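PDB 5IHS: endoglucanase, glycoside hydrolase family 5 protein from Cytophaga hutchinsonii, which hydrolyses internal beta-1,4-glucosidic bonds of cellulose and is probably among the periplasmic endoglucanases its bacterium needs to grow on crystalline cellulose. Local coordinates for residues V83-M88 with D123-E128; L57-W62 with V90-Y95; R138-M143 with I153-Y158; T247-C252 with Y279-I284. One frame throughout, in Å; residues are numbered along the deposited sequence. Where two conformers were deposited one is given.

Contact 1 (V83-M88 with D123-E128); sequences VVRAAM and DYHSHE
Arg85 and Asp123 lie plane over plane inside the TIM barrel, on neighbouring parallel strands 83-89 and 119-125 of one beta-alpha-beta unit. Their guanidinium and carboxylate planes are stacked, 10° apart, with Asp123 OD2 above the centre of the guanidinium and 3.1 Å from Arg85 CZ. No N-H of Arg85 points at this oxygen, so their salt bridge rests on charge alone; Arg85 NE turns instead to Glu156 and NH1 to Glu248. The imidazole of His125 stands at 77° to the guanidinium and presents its edge to NH1. Ala87 CB fits beside the imidazole and the Asp123 carboxylate, making an off-centre CH-pi contact with the first and lying 3.3 Å from OD2 of the second. A leucine in place of Arg85 would probably leave the carboxylates of Asp123, Glu156 and Glu248 without the positive charge they share. Met88 and Tyr124 are on the other face of the sheet, where a bend at the end of the methionine (chi3 66°) brings CE within 3.7 Å of Tyr124 CD1. Backbone bonds Asp123 N to Ala86 O, Met88 N to Asp123 O and His125 N to Met88 O fix the register. His125 ND1 donates to the syn lone pair of Asp123 OD2 at 2.6 Å.

Contact 2 (L57-W62 with V90-Y95); sequences LFWSQW and VEMDGY
Gln61 reaches from loop residues 57-62 to the backbone of residues 90-95 and makes the one direct hydrogen bond between them, NE2 to Met92 O at 3.0 Å. The N-H points almost straight at the oxygen (174°), which lies in the plane of the glutamine amide, yet the donor sits well above the plane of the methionine carbonyl. Gln61 CG occupies the crowded position between backbone N and carbonyl carbon (chi1 74°), and a further bend at chi2 carries the amide across. A water gives the same carbonyl a second grip: it accepts from Trp62 NE1 at 2.8 Å and donates to Met92 O and to Asp93 OD2.

The apolar contacts centre on the Met92 side chain. Its methyl CE touches Trp59 CH2 at 3.6 Å, CB rests against Trp62 CZ2 at 3.9 Å, and SD lies at the edge of the Trp62 six-membered ring, 5.4 Å from its centroid, in a Met-aromatic contact. The two indoles also pack within their own loop, with Trp62 CZ3 over one face of Trp59, while Gln61 CG covers a face of Trp62.

Beyond the pair, Trp59 meets His125 edge-to-face. These loops follow strands 53-57 and 83-89 at the C-terminal end of the barrel, the end that holds the active site in TIM-barrel glycosidases; their indoles, partly or fully exposed, are consistent with a wall of the substrate cleft of a family 5 cellulase.

Contact 3 (R138-M143 with I153-Y158); sequences RFFSEM and IIYEVY
Glu156 O, which probably accepts a hydrogen bond from Tyr124 N of the adjoining strand, also meets the rim of the Phe140 ring, with CZ 3.5 Å away and the oxygen near the ring plane. Phe140 carries the packing of helix 133-147 on strand 153-156, whose segment axes run antiparallel at 175° and 10.9 Å apart in a beta-alpha-beta unit of the barrel. With CG anti to the carbonyl carbon (chi1 -82°), its ring lies against the strand between two neighbours. Val157 CG1 lies over one face, 4.1 Å from the centroid in a CH-pi contact, and Phe139 CD2 covers the opposite face over its centre. At the ring edge Phe140 CD1 touches Tyr155 CD1 at 3.8 Å as the two side chains run alongside one another, pointing opposite ways. A serine in place of Phe140 would probably open a gap between Phe139 and Val157 and leave Tyr155 with little but the more distant Met143 from the helix. Val178 and Ile182 of helix 167-185 also touch Phe140, whereas Tyr155 OH bonds to Asp186. No hydrogen bond crosses between residues 138-143 and 153-158, so the contact probably rests on the shape and apolar packing of Phe140, Tyr155, Val157 and Met143.

Contact 4 (T247-C252 with Y279-I284); sequences TEYGTC and YCNWSI
Tyr249 O receives the straightest backbone bond between these strands, from Trp282 N at 2.9 Å with an angle of 174°. Asn281 CA adds a CA-H...O contact to the same oxygen, and Asn281 ND2 stands 3.0 Å from Tyr249 O. The return bond, Tyr249 N to Cys280 O at 3.0 Å, is weak; that carbonyl also meets the CA of Glu248. Farther along, a water accepts from Thr251 N and from Asn281 ND2 and donates to Trp282 O at 2.8 Å, binding the loop after strand 244-249 to the corner of strand 279-284. A cis peptide bond follows Trp282, a feature familiar at this position in family 5 enzymes.

The Glu248 carboxylate lies over one face of the Trp282 indole, the planes 22° apart, with OE1 3.4 Å from Trp282 CE3. It gets there by an extended chain whose CG is anti to the backbone N (chi1 -166°). Its oxygens are satisfied elsewhere, OE1 by Arg85 and OE2 by Tyr222 OH. Ser283 CB covers the opposite face of the indole. Asn281 CA sits over the Tyr249 ring, 4.0 Å from its centroid, and Tyr249 CE1 touches Tyr279 CD1 at 3.7 Å. The phenol oxygens are engaged too: Tyr249 OH with Tyr269 OH, and Tyr279 OH with Asp319 and Arg53.

Helix 262-274 makes the crossover between the two parallel strands and packs on Tyr279 through Leu272, while backbone bonds from Tyr279 to Leu52 and Gly54 join strand 279-284 to strand 53-57 and close the barrel.

In the fold
All four contacts belong to one eight-stranded parallel barrel. Along the chain, contacts 1 and 2 interlock, their segments alternating, while contact 3 and then contact 4 follow. Contacts 1 and 2 have centres about 9 Å apart, and the second continues the strands 53-57 and 83-89 into their loops. Contact 3 shares the sheet with contact 1 through neighbouring strands 119-125 and 153-156, centres about 10 Å apart. Contact 4, about 21 Å from contact 3 between centres, lies across the barrel, yet Thr247 bonds to Glu156. Arg85 of contact 1 reaches Glu156 and Glu248, so side chains from contacts 1, 3 and 4 converge inside the barrel, where the catalytic centre of family 5 glycosidases would be expected.

Contact 1 (V83-M88 with D123-E128)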
# COMPACT_ATOMS: atom_id res chain seq x y z
N VAL A 83 8.47 -1.15 3.68
CA VAL A 83 7.72 -1.17 2.43
C VAL A 83 7.47 0.28 2.04
O VAL A 83 7.32 1.16 2.89
CB VAL A 83 6.41 -1.99 2.58
CG1 VAL A 83 5.48 -1.38 3.65
CG2 VAL A 83 5.68 -2.13 1.25
N VAL A 84 7.41 0.52 0.73
CA VAL A 84 7.00 1.80 0.15
C VAL A 84 5.96 1.51 -0.92
O VAL A 84 6.05 0.50 -1.62
CB VAL A 84 8.21 2.60 -0.41
CG1 VAL A 84 8.95 1.82 -1.50
CG2 VAL A 84 7.80 3.97 -0.93
N ARG A 85 4.98 2.40 -1.06
CA ARG A 85 3.89 2.25 -2.02
C ARG A 85 3.96 3.32 -3.09
O ARG A 85 3.99 4.52 -2.79
CB ARG A 85 2.55 2.27 -1.29
CG ARG A 85 1.29 2.26 -2.15
CD ARG A 85 0.12 2.16 -1.23
NE ARG A 85 -1.22 2.02 -1.81
CZ ARG A 85 -2.19 2.93 -1.77
NH1 ARG A 85 -1.97 4.19 -1.39
NH2 ARG A 85 -3.41 2.57 -2.13
N ALA A 86 3.99 2.89 -4.35
CA ALA A 86 3.99 3.76 -5.52
C ALA A 86 2.55 3.87 -6.00
O ALA A 86 2.00 2.90 -6.53
CB ALA A 86 4.89 3.19 -6.61
N ALA A 87 1.93 5.04 -5.81
CA ALA A 87 0.51 5.27 -6.08
C ALA A 87 0.36 5.86 -7.47
O ALA A 87 0.29 7.08 -7.65
CB ALA A 87 -0.09 6.18 -5.01
N MET A 88 0.30 4.99 -8.48
CA MET A 88 0.26 5.44 -9.86
C MET A 88 -1.15 5.90 -10.22
O MET A 88 -2.08 5.10 -10.31
CB MET A 88 0.69 4.32 -10.81
CG MET A 88 0.90 4.85 -12.21
SD MET A 88 1.27 3.63 -13.48
CE MET A 88 -0.28 2.73 -13.51
N ASP A 123 0.83 0.18 -6.95
CA ASP A 123 -0.58 0.52 -6.75
C ASP A 123 -1.18 1.19 -7.98
O ASP A 123 -0.77 2.29 -8.38
CB ASP A 123 -0.69 1.41 -5.51
CG ASP A 123 -1.98 2.22 -5.41
OD1 ASP A 123 -3.05 1.76 -5.84
OD2 ASP A 123 -1.86 3.36 -4.85
N TYR A 124 -2.16 0.51 -8.58
CA TYR A 124 -2.98 1.04 -9.67
C TYR A 124 -4.02 1.93 -9.00
O TYR A 124 -5.05 1.47 -8.52
CB TYR A 124 -3.59 -0.12 -10.44
CG TYR A 124 -4.07 0.21 -11.83
CD1 TYR A 124 -3.16 0.43 -12.86
CD2 TYR A 124 -5.42 0.26 -12.14
CE1 TYR A 124 -3.58 0.71 -14.15
CE2 TYR A 124 -5.85 0.54 -13.43
CZ TYR A 124 -4.92 0.77 -14.43
OH TYR A 124 -5.30 1.05 -15.72
N HIS A 125 -3.70 3.23 -8.94
CA HIS A 125 -4.39 4.15 -8.04
C HIS A 125 -5.62 4.72 -8.73
O HIS A 125 -5.67 5.87 -9.17
CB HIS A 125 -3.43 5.22 -7.52
CG HIS A 125 -3.88 5.85 -6.25
ND1 HIS A 125 -3.68 5.26 -5.02
CD2 HIS A 125 -4.54 7.02 -6.02
CE1 HIS A 125 -4.17 6.05 -4.09
NE2 HIS A 125 -4.70 7.12 -4.66
N SER A 126 -6.62 3.85 -8.84
CA SER A 126 -7.85 4.10 -9.57
C SER A 126 -9.08 3.93 -8.69
O SER A 126 -9.09 3.13 -7.75
CB SER A 126 -7.96 3.11 -10.74
OG SER A 126 -9.16 3.29 -11.48
N HIS A 127 -10.13 4.68 -9.05
CA HIS A 127 -11.48 4.53 -8.51
C HIS A 127 -12.45 3.89 -9.50
O HIS A 127 -13.64 3.78 -9.20
CB HIS A 127 -12.05 5.90 -8.10
CG HIS A 127 -11.35 6.55 -6.95
ND1 HIS A 127 -11.19 5.95 -5.73
CD2 HIS A 127 -10.76 7.77 -6.85
CE1 HIS A 127 -10.54 6.77 -4.92
NE2 HIS A 127 -10.28 7.89 -5.57
N GLU A 128 -11.97 3.46 -10.66
CA GLU A 128 -12.87 2.95 -11.69
C GLU A 128 -12.13 2.02 -12.65
O GLU A 128 -12.36 2.02 -13.86
CB GLU A 128 -13.57 4.09 -12.43
CG GLU A 128 -12.65 5.04 -13.13
CD GLU A 128 -13.41 6.09 -13.92
OE1 GLU A 128 -14.38 6.64 -13.37
OE2 GLU A 128 -13.04 6.35 -15.08

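Contact 2 (L57-W62 with V90-Y95)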
# COMPACT_ATOMS: atom_id res chain seq x y z
N LEU A 57 3.65 6.96 -1.24
CA LEU A 57 3.73 8.17 -2.03
C LEU A 57 2.31 8.60 -2.41
O LEU A 57 1.35 7.82 -2.35
CB LEU A 57 4.62 7.93 -3.25
CG LEU A 57 6.05 7.47 -2.90
CD1 LEU A 57 6.82 7.06 -4.12
CD2 LEU A 57 6.82 8.51 -2.11
N PHE A 58 2.18 9.85 -2.80
CA PHE A 58 0.92 10.44 -3.24
C PHE A 58 0.78 10.22 -4.74
O PHE A 58 1.73 9.84 -5.42
CB PHE A 58 1.00 11.93 -2.88
CG PHE A 58 -0.27 12.76 -3.07
CD1 PHE A 58 -1.16 12.96 -2.02
CD2 PHE A 58 -0.47 13.50 -4.24
CE1 PHE A 58 -2.26 13.79 -2.16
CE2 PHE A 58 -1.57 14.34 -4.37
CZ PHE A 58 -2.45 14.49 -3.34
N TRP A 59 -0.43 10.47 -5.26
CA TRP A 59 -0.71 10.40 -6.70
C TRP A 59 0.50 10.76 -7.55
O TRP A 59 1.00 11.89 -7.49
CB TRP A 59 -1.81 11.40 -7.03
CG TRP A 59 -3.15 11.14 -6.43
CD1 TRP A 59 -3.61 11.52 -5.20
CD2 TRP A 59 -4.24 10.51 -7.08
NE1 TRP A 59 -4.92 11.15 -5.05
CE2 TRP A 59 -5.33 10.52 -6.19
CE3 TRP A 59 -4.40 9.94 -8.35
CZ2 TRP A 59 -6.57 9.98 -6.54
CZ3 TRP A 59 -5.63 9.41 -8.69
CH2 TRP A 59 -6.70 9.43 -7.79
N SER A 60 0.93 9.83 -8.40
CA SER A 60 2.17 10.00 -9.15
C SER A 60 2.13 11.20 -10.10
O SER A 60 3.19 11.80 -10.36
CB SER A 60 2.47 8.74 -9.94
OG SER A 60 1.43 8.38 -10.83
N GLN A 61 0.96 11.54 -10.64
CA GLN A 61 0.93 12.64 -11.60
C GLN A 61 0.98 14.01 -10.93
O GLN A 61 1.25 15.01 -11.61
CB GLN A 61 -0.26 12.52 -12.56
CG GLN A 61 -1.64 12.84 -12.00
CD GLN A 61 -2.35 11.64 -11.41
OE1 GLN A 61 -1.77 10.88 -10.62
NE2 GLN A 61 -3.61 11.45 -11.78
N TRP A 62 0.77 14.07 -9.62
CA TRP A 62 0.72 15.34 -8.90
C TRP A 62 1.84 15.53 -7.88
O TRP A 62 2.15 16.67 -7.54
CB TRP A 62 -0.64 15.50 -8.21
CG TRP A 62 -1.78 15.55 -9.21
CD1 TRP A 62 -1.79 16.19 -10.41
CD2 TRP A 62 -3.05 14.92 -9.08
NE1 TRP A 62 -2.99 15.99 -11.04
CE2 TRP A 62 -3.79 15.21 -10.24
CE3 TRP A 62 -3.65 14.13 -8.09
CZ2 TRP A 62 -5.08 14.75 -10.45
CZ3 TRP A 62 -4.93 13.66 -8.30
CH2 TRP A 62 -5.64 13.98 -9.46
N VAL A 90 -4.26 6.84 -12.40
CA VAL A 90 -4.77 6.19 -13.60
C VAL A 90 -5.65 7.15 -14.41
O VAL A 90 -5.34 7.44 -15.57
CB VAL A 90 -5.52 4.88 -13.23
CG1 VAL A 90 -6.14 4.23 -14.44
CG2 VAL A 90 -4.56 3.93 -12.53
N GLU A 91 -6.73 7.65 -13.81
CA GLU A 91 -7.57 8.69 -14.36
C GLU A 91 -6.93 10.07 -14.08
O GLU A 91 -5.90 10.18 -13.42
CB GLU A 91 -8.97 8.57 -13.74
CG GLU A 91 -9.66 7.18 -13.94
CD GLU A 91 -9.40 6.14 -12.83
OE1 GLU A 91 -9.51 6.46 -11.62
OE2 GLU A 91 -9.13 4.97 -13.19
N MET A 92 -7.55 11.12 -14.62
CA MET A 92 -7.17 12.50 -14.33
C MET A 92 -5.71 12.80 -14.68
O MET A 92 -4.90 13.20 -13.84
CB MET A 92 -7.47 12.86 -12.87
CG MET A 92 -8.95 12.81 -12.53
SD MET A 92 -9.28 12.93 -10.76
CE MET A 92 -8.54 11.40 -10.17
N ASP A 93 -5.38 12.63 -15.96
CA ASP A 93 -4.05 12.94 -16.49
C ASP A 93 -2.98 12.03 -15.90
O ASP A 93 -1.83 12.44 -15.72
CB ASP A 93 -3.68 14.41 -16.29
CG ASP A 93 -4.51 15.34 -17.15
OD1 ASP A 93 -4.72 15.04 -18.34
OD2 ASP A 93 -4.96 16.38 -16.62
N GLY A 94 -3.35 10.80 -15.60
CA GLY A 94 -2.43 9.80 -15.10
C GLY A 94 -2.03 8.81 -16.19
O GLY A 94 -1.84 9.19 -17.35
N TYR A 95 -1.95 7.54 -15.80
CA TYR A 95 -1.44 6.49 -16.67
C TYR A 95 -2.24 6.34 -17.96
O TYR A 95 -1.66 6.06 -19.02
CB TYR A 95 -1.42 5.17 -15.89
CG TYR A 95 -1.05 3.98 -16.74
CD1 TYR A 95 0.27 3.76 -17.11
CD2 TYR A 95 -2.02 3.07 -17.17
CE1 TYR A 95 0.63 2.69 -17.90
CE2 TYR A 95 -1.66 1.99 -17.97
CZ TYR A 95 -0.33 1.81 -18.33
OH TYR A 95 0.01 0.74 -19.13
O HOH W 1 -4.28 16.08 -13.54

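Contact 3 (R138-M143 with I153-Y158)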
# COMPACT_ATOMS: atom_id res chain seq x y z
N ARG A 138 -2.66 -4.63 -19.39
CA ARG A 138 -1.41 -4.34 -20.09
C ARG A 138 -0.34 -3.86 -19.12
O ARG A 138 0.80 -4.33 -19.14
CB ARG A 138 -1.67 -3.28 -21.18
CG ARG A 138 -0.46 -2.92 -22.02
CD ARG A 138 -0.85 -2.11 -23.27
NE ARG A 138 -1.51 -0.84 -22.94
CZ ARG A 138 -2.81 -0.57 -23.13
NH1 ARG A 138 -3.28 0.63 -22.80
NH2 ARG A 138 -3.63 -1.47 -23.65
N PHE A 139 -0.71 -2.93 -18.24
CA PHE A 139 0.22 -2.40 -17.25
C PHE A 139 0.77 -3.51 -16.36
O PHE A 139 1.98 -3.63 -16.16
CB PHE A 139 -0.47 -1.33 -16.40
CG PHE A 139 0.38 -0.87 -15.25
CD1 PHE A 139 1.49 -0.08 -15.47
CD2 PHE A 139 0.07 -1.24 -13.95
CE1 PHE A 139 2.28 0.35 -14.41
CE2 PHE A 139 0.85 -0.82 -12.89
CZ PHE A 139 1.96 -0.03 -13.12
N PHE A 140 -0.13 -4.31 -15.79
CA PHE A 140 0.32 -5.34 -14.86
C PHE A 140 1.09 -6.45 -15.56
O PHE A 140 2.02 -7.01 -14.97
CB PHE A 140 -0.83 -5.85 -14.01
CG PHE A 140 -1.12 -4.95 -12.84
CD1 PHE A 140 -0.21 -4.87 -11.79
CD2 PHE A 140 -2.24 -4.14 -12.80
CE1 PHE A 140 -0.42 -4.01 -10.73
CE2 PHE A 140 -2.46 -3.29 -11.72
CZ PHE A 140 -1.54 -3.23 -10.68
N SER A 141 0.73 -6.78 -16.81
CA SER A 141 1.53 -7.74 -17.57
C SER A 141 2.96 -7.23 -17.74
O SER A 141 3.93 -7.99 -17.60
CB SER A 141 0.92 -7.97 -18.95
OG SER A 141 -0.30 -8.67 -18.87
N GLU A 142 3.11 -5.95 -18.07
CA GLU A 142 4.45 -5.39 -18.24
C GLU A 142 5.24 -5.43 -16.94
O GLU A 142 6.43 -5.78 -16.94
CB GLU A 142 4.34 -3.95 -18.74
CG GLU A 142 3.86 -3.87 -20.15
CD GLU A 142 3.64 -2.45 -20.62
OE1 GLU A 142 3.99 -1.51 -19.88
OE2 GLU A 142 3.11 -2.28 -21.74
N MET A 143 4.60 -5.06 -15.83
CA MET A 143 5.30 -5.06 -14.55
C MET A 143 5.69 -6.47 -14.14
O MET A 143 6.81 -6.70 -13.67
CB MET A 143 4.45 -4.38 -13.48
CG MET A 143 4.18 -2.89 -13.68
SD MET A 143 5.66 -1.87 -13.73
CE MET A 143 5.83 -1.72 -15.48
N ILE A 153 8.34 -7.43 -4.70
CA ILE A 153 7.16 -6.88 -5.37
C ILE A 153 5.87 -7.34 -4.71
O ILE A 153 5.66 -8.54 -4.51
CB ILE A 153 7.14 -7.30 -6.85
CG1 ILE A 153 8.48 -7.06 -7.56
CG2 ILE A 153 5.94 -6.67 -7.57
CD1 ILE A 153 8.89 -5.63 -7.63
N ILE A 154 4.97 -6.39 -4.46
CA ILE A 154 3.58 -6.61 -4.09
C ILE A 154 2.72 -5.82 -5.08
O ILE A 154 3.00 -4.65 -5.33
CB ILE A 154 3.32 -6.12 -2.65
CG1 ILE A 154 4.22 -6.87 -1.65
CG2 ILE A 154 1.84 -6.26 -2.28
CD1 ILE A 154 4.32 -6.18 -0.30
N TYR A 155 1.71 -6.46 -5.67
CA TYR A 155 0.84 -5.80 -6.63
C TYR A 155 -0.46 -5.37 -5.95
O TYR A 155 -1.03 -6.13 -5.17
CB TYR A 155 0.49 -6.73 -7.79
CG TYR A 155 1.69 -7.30 -8.51
CD1 TYR A 155 2.29 -6.61 -9.55
CD2 TYR A 155 2.21 -8.53 -8.16
CE1 TYR A 155 3.38 -7.15 -10.22
CE2 TYR A 155 3.29 -9.08 -8.83
CZ TYR A 155 3.87 -8.38 -9.86
OH TYR A 155 4.97 -8.88 -10.53
N GLU A 156 -0.96 -4.18 -6.28
CA GLU A 156 -2.23 -3.67 -5.76
C GLU A 156 -3.04 -3.21 -6.97
O GLU A 156 -2.78 -2.17 -7.57
CB GLU A 156 -1.98 -2.56 -4.74
CG GLU A 156 -3.25 -1.92 -4.23
CD GLU A 156 -3.03 -0.84 -3.20
OE1 GLU A 156 -1.86 -0.45 -2.95
OE2 GLU A 156 -4.05 -0.37 -2.61
N VAL A 157 -4.03 -4.04 -7.36
CA VAL A 157 -4.63 -3.91 -8.69
C VAL A 157 -5.77 -2.90 -8.80
O VAL A 157 -6.15 -2.55 -9.92
CB VAL A 157 -5.10 -5.28 -9.23
CG1 VAL A 157 -3.90 -6.22 -9.37
CG2 VAL A 157 -6.19 -5.89 -8.36
N TYR A 158 -6.30 -2.41 -7.68
CA TYR A 158 -7.46 -1.50 -7.74
C TYR A 158 -7.55 -0.77 -6.39
O TYR A 158 -8.25 -1.22 -5.49
CB TYR A 158 -8.73 -2.29 -8.02
CG TYR A 158 -9.97 -1.49 -8.38
CD1 TYR A 158 -10.07 -0.13 -8.13
CD2 TYR A 158 -11.07 -2.12 -8.96
CE1 TYR A 158 -11.22 0.58 -8.45
CE2 TYR A 158 -12.21 -1.43 -9.28
CZ TYR A 158 -12.29 -0.08 -9.02
OH TYR A 158 -13.41 0.66 -9.32

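Contact 4 (T247-C252 with Y279-I284)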
# COMPACT_ATOMS: atom_id res chain seq x y z
N THR A 247 -3.14 -0.95 2.77
CA THR A 247 -2.22 -0.31 1.85
C THR A 247 -2.26 1.20 1.96
O THR A 247 -1.38 1.86 1.41
CB THR A 247 -2.45 -0.74 0.40
OG1 THR A 247 -3.77 -0.34 0.03
CG2 THR A 247 -2.26 -2.25 0.21
N GLU A 248 -3.26 1.75 2.66
CA GLU A 248 -3.35 3.19 2.86
C GLU A 248 -4.15 3.47 4.12
O GLU A 248 -5.26 2.95 4.30
CB GLU A 248 -4.04 3.85 1.66
CG GLU A 248 -3.90 5.34 1.62
CD GLU A 248 -4.73 5.96 0.51
OE1 GLU A 248 -4.52 5.59 -0.68
OE2 GLU A 248 -5.58 6.82 0.84
N TYR A 249 -3.61 4.34 4.98
CA TYR A 249 -4.38 4.88 6.09
C TYR A 249 -3.89 6.30 6.34
O TYR A 249 -2.75 6.64 6.05
CB TYR A 249 -4.28 4.02 7.38
CG TYR A 249 -2.94 4.18 8.06
CD1 TYR A 249 -1.84 3.45 7.65
CD2 TYR A 249 -2.76 5.09 9.11
CE1 TYR A 249 -0.59 3.62 8.23
CE2 TYR A 249 -1.51 5.27 9.70
CZ TYR A 249 -0.43 4.54 9.25
OH TYR A 249 0.80 4.76 9.83
N GLY A 250 -4.76 7.11 6.94
CA GLY A 250 -4.39 8.43 7.39
C GLY A 250 -4.40 8.55 8.90
O GLY A 250 -4.67 7.60 9.64
N THR A 251 -4.11 9.76 9.36
CA THR A 251 -4.19 10.11 10.78
C THR A 251 -5.34 11.07 11.06
O THR A 251 -5.48 11.55 12.20
CB THR A 251 -2.89 10.77 11.23
OG1 THR A 251 -2.70 11.95 10.45
CG2 THR A 251 -1.70 9.82 11.08
N CYS A 252 -6.17 11.37 10.07
CA CYS A 252 -7.11 12.48 10.13
C CYS A 252 -8.45 12.01 9.57
O CYS A 252 -8.71 10.82 9.41
CB CYS A 252 -6.51 13.68 9.39
SG CYS A 252 -6.08 13.34 7.69
N TYR A 279 0.75 -2.11 7.17
CA TYR A 279 0.14 -0.80 7.01
C TYR A 279 1.09 0.24 6.40
O TYR A 279 2.28 0.26 6.69
CB TYR A 279 -0.47 -0.30 8.32
CG TYR A 279 0.37 -0.21 9.58
CD1 TYR A 279 1.22 0.87 9.81
CD2 TYR A 279 0.22 -1.14 10.61
CE1 TYR A 279 1.90 1.02 11.00
CE2 TYR A 279 0.90 -0.99 11.82
CZ TYR A 279 1.72 0.10 12.01
OH TYR A 279 2.38 0.23 13.23
N CYS A 280 0.54 1.08 5.51
CA CYS A 280 1.28 2.19 4.89
C CYS A 280 0.48 3.48 5.02
O CYS A 280 -0.71 3.51 4.70
CB CYS A 280 1.50 1.96 3.38
SG CYS A 280 2.58 0.62 2.96
N ASN A 281 1.15 4.55 5.43
CA ASN A 281 0.51 5.84 5.67
C ASN A 281 0.47 6.71 4.42
O ASN A 281 1.45 6.81 3.67
CB ASN A 281 1.24 6.59 6.77
CG ASN A 281 0.69 7.99 7.00
OD1 ASN A 281 1.36 8.98 6.72
ND2 ASN A 281 -0.52 8.07 7.53
N TRP A 282 -0.65 7.40 4.25
CA TRP A 282 -0.85 8.42 3.23
C TRP A 282 -0.60 9.79 3.86
O TRP A 282 -1.35 10.17 4.78
CB TRP A 282 -2.29 8.34 2.75
CG TRP A 282 -2.66 9.24 1.60
CD1 TRP A 282 -3.23 10.47 1.68
CD2 TRP A 282 -2.50 8.95 0.21
NE1 TRP A 282 -3.44 10.97 0.42
CE2 TRP A 282 -3.01 10.06 -0.50
CE3 TRP A 282 -1.98 7.87 -0.51
CZ2 TRP A 282 -3.02 10.11 -1.90
CZ3 TRP A 282 -1.99 7.92 -1.89
CH2 TRP A 282 -2.52 9.02 -2.57
N SER A 283 0.41 10.54 3.42
CA SER A 283 1.33 10.20 2.34
C SER A 283 2.56 11.10 2.38
O SER A 283 2.58 12.15 3.03
CB SER A 283 0.70 10.39 0.96
OG SER A 283 0.60 11.76 0.61
N ILE A 284 3.57 10.69 1.61
CA ILE A 284 4.68 11.57 1.24
C ILE A 284 4.17 12.52 0.15
O ILE A 284 4.11 12.19 -1.03
CB ILE A 284 5.91 10.77 0.80
CG1 ILE A 284 6.40 9.85 1.93
CG2 ILE A 284 7.00 11.70 0.31
CD1 ILE A 284 6.87 10.56 3.19
O HOH W 2 -2.02 10.78 7.38